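PDB 2NXW: phenyl-3-pyruvate decarboxylase from Azospirillum brasilense, which catalyses the thiamine diphosphate- and metal-dependent decarboxylation of indole-3-pyruvate to indole-3-acetaldehyde, a step in auxin biosynthesis. Local coordinates for residues 40-45 / 69-74; 85-90 / 114-119. All blocks are in the same frame, centred on the assembly; numbering follows the deposited sequence.

In the fold
Contacts 1 and 2 are neighbouring pieces of one open alpha/beta domain, the N-terminal TPP binding domain, with centres about 8 Å apart. Contact 1 seats helix 68-82 against the end of strand 39-41; contact 2 joins strands 86-90 and 113-119 in the same parallel sheet. Strand 86-90 follows that helix in the chain and runs beside strand 39-41, where the probable hydrogen bonds F40 O to A89 N (2.8 Å) and F40 N to V87 O bind the two contacts. V71 also reaches both, its CG1 lying 3.8 Å from A88 CB. Thiamine diphosphate sits against P43 and G44 of contact 1, and the V90 side chain of contact 2 is about 7 Å from it.

Contact 1 (40-45 / 69-74). With TPP (thiamine diphosphate), chain I.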
loop_
_atom_site.group_PDB
_atom_site.type_symbol
_atom_site.label_atom_id
_atom_site.label_comp_id
_atom_site.label_asym_id
_atom_site.label_seq_id
_atom_site.Cartn_x
_atom_site.Cartn_y
_atom_site.Cartn_z
ATOM N N PHE A 40 7.144 -32.304 -10.808
ATOM C CA PHE A 40 5.872 -32.240 -11.508
ATOM C C PHE A 40 5.926 -31.009 -12.397
ATOM O O PHE A 40 6.544 -30.011 -12.035
ATOM C CB PHE A 40 4.727 -32.096 -10.500
ATOM C CG PHE A 40 4.619 -33.245 -9.552
ATOM C CD1 PHE A 40 3.889 -34.389 -9.901
ATOM C CD2 PHE A 40 5.275 -33.211 -8.330
ATOM C CE1 PHE A 40 3.822 -35.475 -9.035
ATOM C CE2 PHE A 40 5.217 -34.292 -7.456
ATOM C CZ PHE A 40 4.486 -35.432 -7.812
ATOM N N GLY A 41 5.294 -31.065 -13.562
ATOM C CA GLY A 41 5.306 -29.883 -14.400
ATOM C C GLY A 41 4.545 -29.940 -15.697
ATOM O O GLY A 41 4.070 -30.998 -16.107
ATOM N N ILE A 42 4.396 -28.774 -16.318
ATOM C CA ILE A 42 3.775 -28.654 -17.631
ATOM C C ILE A 42 4.724 -27.730 -18.390
ATOM O O ILE A 42 5.028 -26.623 -17.944
ATOM C CB ILE A 42 2.342 -28.045 -17.586
ATOM C CG1 ILE A 42 1.374 -29.068 -16.981
ATOM C CG2 ILE A 42 1.878 -27.712 -19.011
ATOM C CD1 ILE A 42 0.017 -28.500 -16.622
ATOM N N PRO A 43 5.216 -28.183 -19.546
ATOM C CA PRO A 43 6.147 -27.393 -20.351
ATOM C C PRO A 43 5.515 -26.307 -21.205
ATOM O O PRO A 43 4.289 -26.194 -21.305
ATOM C CB PRO A 43 6.834 -28.457 -21.201
ATOM C CG PRO A 43 5.692 -29.389 -21.496
ATOM C CD PRO A 43 4.996 -29.512 -20.142
ATOM N N GLY A 44 6.394 -25.512 -21.807
ATOM C CA GLY A 44 6.005 -24.439 -22.700
ATOM C C GLY A 44 7.272 -24.030 -23.423
ATOM O O GLY A 44 8.354 -24.461 -23.044
ATOM N N ASP A 45 7.147 -23.203 -24.451
ATOM C CA ASP A 45 8.308 -22.758 -25.217
ATOM C C ASP A 45 9.541 -22.394 -24.396
ATOM O O ASP A 45 10.623 -22.952 -24.605
ATOM C CB ASP A 45 7.929 -21.555 -26.083
ATOM C CG ASP A 45 7.134 -21.945 -27.305
ATOM O OD1 ASP A 45 6.336 -22.901 -27.220
ATOM O OD2 ASP A 45 7.299 -21.283 -28.351
ATOM N N PRO A 69 -2.712 -25.865 -11.876
ATOM C CA PRO A 69 -3.087 -25.946 -10.459
ATOM C C PRO A 69 -2.663 -27.302 -9.892
ATOM O O PRO A 69 -2.110 -27.376 -8.789
ATOM C CB PRO A 69 -4.611 -25.784 -10.495
ATOM C CG PRO A 69 -4.797 -24.803 -11.610
ATOM C CD PRO A 69 -3.840 -25.357 -12.685
ATOM N N ALA A 70 -2.891 -28.364 -10.671
ATOM C CA ALA A 70 -2.528 -29.714 -10.245
ATOM C C ALA A 70 -1.012 -29.894 -10.094
ATOM O O ALA A 70 -0.563 -30.661 -9.252
ATOM C CB ALA A 70 -3.088 -30.731 -11.232
ATOM N N VAL A 71 -0.228 -29.204 -10.917
ATOM C CA VAL A 71 1.231 -29.303 -10.791
ATOM C C VAL A 71 1.630 -28.791 -9.407
ATOM O O VAL A 71 2.404 -29.425 -8.680
ATOM C CB VAL A 71 1.931 -28.459 -11.871
ATOM C CG1 VAL A 71 3.439 -28.367 -11.598
ATOM C CG2 VAL A 71 1.682 -29.088 -13.248
ATOM N N GLY A 72 1.075 -27.640 -9.032
ATOM C CA GLY A 72 1.375 -27.053 -7.739
ATOM C C GLY A 72 0.867 -27.882 -6.572
ATOM O O GLY A 72 1.589 -28.106 -5.594
ATOM N N PHE A 73 -0.375 -28.348 -6.668
ATOM C CA PHE A 73 -0.947 -29.160 -5.600
ATOM C C PHE A 73 -0.207 -30.494 -5.428
ATOM O O PHE A 73 -0.010 -30.957 -4.300
ATOM C CB PHE A 73 -2.429 -29.456 -5.879
ATOM C CG PHE A 73 -3.338 -28.239 -5.826
ATOM C CD1 PHE A 73 -3.236 -27.303 -4.793
ATOM C CD2 PHE A 73 -4.350 -28.083 -6.775
ATOM C CE1 PHE A 73 -4.140 -26.228 -4.706
ATOM C CE2 PHE A 73 -5.258 -27.020 -6.697
ATOM C CZ PHE A 73 -5.155 -26.093 -5.664
ATOM N N ALA A 74 0.173 -31.113 -6.547
ATOM C CA ALA A 74 0.883 -32.387 -6.508
ATOM C C ALA A 74 2.257 -32.191 -5.873
ATOM O O ALA A 74 2.663 -32.993 -5.041
ATOM C CB ALA A 74 1.033 -32.946 -7.916
HETATM N "N1'" TPP I . 0.260 -23.682 -19.859
HETATM C "C2'" TPP I . -0.576 -22.682 -20.170
HETATM C CM2 TPP I . -1.634 -22.256 -19.160
HETATM N "N3'" TPP I . -0.495 -22.062 -21.349
HETATM C "C4'" TPP I . 0.437 -22.419 -22.290
HETATM N "N4'" TPP I . 0.518 -21.725 -23.463
HETATM C "C5'" TPP I . 1.324 -23.508 -22.012
HETATM C "C6'" TPP I . 1.201 -24.120 -20.747
HETATM C "C7'" TPP I . 2.411 -24.008 -23.025
HETATM N N3 TPP I . 1.842 -24.562 -24.335
HETATM C C2 TPP I . 1.817 -23.771 -25.409
HETATM S S1 TPP I . 1.168 -24.790 -26.662
HETATM C C5 TPP I . 0.941 -26.238 -25.697
HETATM C C4 TPP I . 1.418 -25.848 -24.453
HETATM C CM4 TPP I . 1.457 -26.843 -23.281
HETATM C C6 TPP I . 0.399 -27.521 -26.162
HETATM C C7 TPP I . -1.099 -27.391 -26.446
HETATM O O7 TPP I . -1.548 -28.705 -26.686
HETATM P PA TPP I . -2.994 -28.734 -27.328
HETATM O O1A TPP I . -4.015 -27.990 -26.515
HETATM O O2A TPP I . -3.377 -30.256 -27.408
HETATM O O3A TPP I . -3.021 -28.123 -28.845
HETATM P PB TPP I . -1.869 -28.619 -29.932
HETATM O O1B TPP I . -1.800 -30.154 -29.918
HETATM O O2B TPP I . -2.377 -28.106 -31.302
HETATM O O3B TPP I . -0.531 -28.018 -29.622
#
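F40, near the C-terminal end of strand 39-41, and I42, just past it, pack on V71 and A74 of helix 68-82, a strand-helix contact of the open alpha/beta domain that holds the pyrimidine end of thiamine diphosphate in this enzyme family. No hydrogen bond crosses between the segments, so the fit is one of apolar surfaces, all buried. The aromatic part is a CH-pi contact: A74 CB stands over one face of the F40 ring, 3.9 Å from its centroid and 14° off the normal, displaced toward the rim on the CD1 and CE1 side. F40 CE2 comes over the backbone of A74, 3.7 Å from its O. With CG anti to the carbonyl carbon (chi1 -61°), the ring extends along the helix, and A75 and A78 of the same helix also touch it. An alanine in place of F40 would remove the ring and probably leave a gap over A74 CB, with the helix less firmly seated on the strand. The aliphatic part centres on V71, whose two methyls divide the work. V71 CG1 lies against the strand backbone, 3.5 Å from F40 O and close to G41 CA. The CA atoms of G41 and V71 are 5.5 Å apart, the closest backbone approach of the two segments. V71 CG2 meets both CG1 and CD1 of I42. Beyond the strand the chain turns to the cofactor, whose other binding groups include backbone atoms of D402, G450 and M481 of the second subunit. W479 of that subunit packs on I42 and P43. G44 borders the methylene bridge between the two cofactor rings so closely that a beta carbon there would be crowded; its CA lies 3.6 Å from TPP C7'.

Contact 2 (85-90 / 114-119); sequences LGVAAV and VVISGA
L85, just ahead of strand 86-90, lays CD1 against CG2 of V114 in the neighbouring parallel strand 113-119, both strands belonging to the central sheet of the open alpha/beta domain. The strand axes approach to 4.8 Å with 18° between their directions, and helix 100-108 lies in the connection between them. At G86 the carbonyl accepts V114 N at 2.8 Å, the N-H pointing almost straight at the oxygen but reaching it from above the carbonyl plane. V87 shares a sheet face with A89, V114 and I116. V87 CG1, anti to the backbone N (chi1 -170°), meets I116 CD1 at 3.7 Å, the two side chains crossing at a slant, while L31 and L27 of helix 23-33 cover V87 and I116 respectively. A88 uses both backbone polar groups: its N donates to V114 O and its O accepts I116 N, the regular parallel ladder. Its methyl, with V90 and V115, faces M99. A89 turns its N-H and C=O to the other neighbour, strand 39-41, yet A89 CA lies 3.3 Å from I116 O in a CA-H...O contact. Its small CB and I116 are covered by F50 of helix 48-57. V90 continues the ladder, its N donating to I116 O and its O accepting G118 N. V90 CG2 packs on S117 CB at 3.9 Å, and the V90 side chain also lies near that of E68, a residue of the thiamine diphosphate pocket. Beside this last rung, the buried S117 hydroxyl is hydrogen-bonded with Q141 and donates to G118 O, with S117 OG in the carbonyl plane, on a lone pair, at 2.8 Å.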
loop_
_atom_site.group_PDB
_atom_site.type_symbol
_atom_site.label_atom_id
_atom_site.label_comp_id
_atom_site.label_asym_id
_atom_site.label_seq_id
_atom_site.Cartn_x
_atom_site.Cartn_y
_atom_site.Cartn_z
ATOM N N LEU A 85 11.391 -31.323 0.088
ATOM C CA LEU A 85 11.096 -30.284 -0.898
ATOM C C LEU A 85 10.220 -30.832 -2.005
ATOM O O LEU A 85 10.418 -31.968 -2.454
ATOM C CB LEU A 85 12.382 -29.757 -1.548
ATOM C CG LEU A 85 13.388 -29.036 -0.655
ATOM C CD1 LEU A 85 14.558 -28.592 -1.510
ATOM C CD2 LEU A 85 12.738 -27.829 0.021
ATOM N N GLY A 86 9.246 -30.024 -2.433
ATOM C CA GLY A 86 8.393 -30.393 -3.548
ATOM C C GLY A 86 8.929 -29.623 -4.748
ATOM O O GLY A 86 9.555 -28.578 -4.567
ATOM N N VAL A 87 8.705 -30.116 -5.964
ATOM C CA VAL A 87 9.217 -29.429 -7.148
ATOM C C VAL A 87 8.146 -29.301 -8.213
ATOM O O VAL A 87 7.586 -30.295 -8.686
ATOM C CB VAL A 87 10.460 -30.159 -7.730
ATOM C CG1 VAL A 87 11.112 -29.294 -8.808
ATOM C CG2 VAL A 87 11.456 -30.457 -6.612
ATOM N N ALA A 88 7.883 -28.054 -8.598
ATOM C CA ALA A 88 6.862 -27.727 -9.582
ATOM C C ALA A 88 7.472 -26.879 -10.680
ATOM O O ALA A 88 7.916 -25.753 -10.422
ATOM C CB ALA A 88 5.731 -26.961 -8.902
ATOM N N ALA A 89 7.477 -27.416 -11.896
ATOM C CA ALA A 89 8.062 -26.739 -13.054
ATOM C C ALA A 89 7.013 -26.246 -14.036
ATOM O O ALA A 89 6.153 -27.006 -14.481
ATOM C CB ALA A 89 9.047 -27.687 -13.768
ATOM N N VAL A 90 7.121 -24.965 -14.382
ATOM C CA VAL A 90 6.188 -24.315 -15.286
ATOM C C VAL A 90 6.880 -23.459 -16.338
ATOM O O VAL A 90 8.104 -23.262 -16.307
ATOM C CB VAL A 90 5.211 -23.409 -14.500
ATOM C CG1 VAL A 90 4.344 -24.267 -13.565
ATOM C CG2 VAL A 90 5.987 -22.363 -13.712
ATOM N N VAL A 114 9.260 -25.844 -4.426
ATOM C CA VAL A 114 10.240 -25.104 -5.209
ATOM C C VAL A 114 9.636 -24.894 -6.593
ATOM O O VAL A 114 9.450 -25.845 -7.357
ATOM C CB VAL A 114 11.566 -25.894 -5.344
ATOM C CG1 VAL A 114 12.550 -25.118 -6.214
ATOM C CG2 VAL A 114 12.161 -26.154 -3.962
ATOM N N VAL A 115 9.295 -23.649 -6.898
ATOM C CA VAL A 115 8.722 -23.308 -8.190
ATOM C C VAL A 115 9.867 -22.968 -9.133
ATOM O O VAL A 115 10.700 -22.118 -8.809
ATOM C CB VAL A 115 7.806 -22.078 -8.070
ATOM C CG1 VAL A 115 7.272 -21.667 -9.454
ATOM C CG2 VAL A 115 6.660 -22.395 -7.117
ATOM N N ILE A 116 9.910 -23.638 -10.279
ATOM C CA ILE A 116 10.951 -23.393 -11.274
ATOM C C ILE A 116 10.252 -22.973 -12.553
ATOM O O ILE A 116 9.532 -23.766 -13.160
ATOM C CB ILE A 116 11.770 -24.670 -11.579
ATOM C CG1 ILE A 116 12.333 -25.252 -10.286
ATOM C CG2 ILE A 116 12.918 -24.332 -12.553
ATOM C CD1 ILE A 116 13.039 -26.580 -10.484
ATOM N N SER A 117 10.442 -21.724 -12.962
ATOM C CA SER A 117 9.818 -21.247 -14.188
ATOM C C SER A 117 10.819 -20.976 -15.287
ATOM O O SER A 117 11.894 -20.431 -15.038
ATOM C CB SER A 117 9.045 -19.941 -13.949
ATOM O OG SER A 117 8.454 -19.469 -15.156
ATOM N N GLY A 118 10.462 -21.367 -16.504
ATOM C CA GLY A 118 11.311 -21.055 -17.640
ATOM C C GLY A 118 11.123 -19.556 -17.842
ATOM O O GLY A 118 10.196 -18.951 -17.291
ATOM N N ALA A 119 11.994 -18.934 -18.624
ATOM C CA ALA A 119 11.886 -17.503 -18.867
ATOM C C ALA A 119 12.620 -17.168 -20.154
ATOM O O ALA A 119 13.405 -17.972 -20.657
ATOM C CB ALA A 119 12.499 -16.724 -17.706
#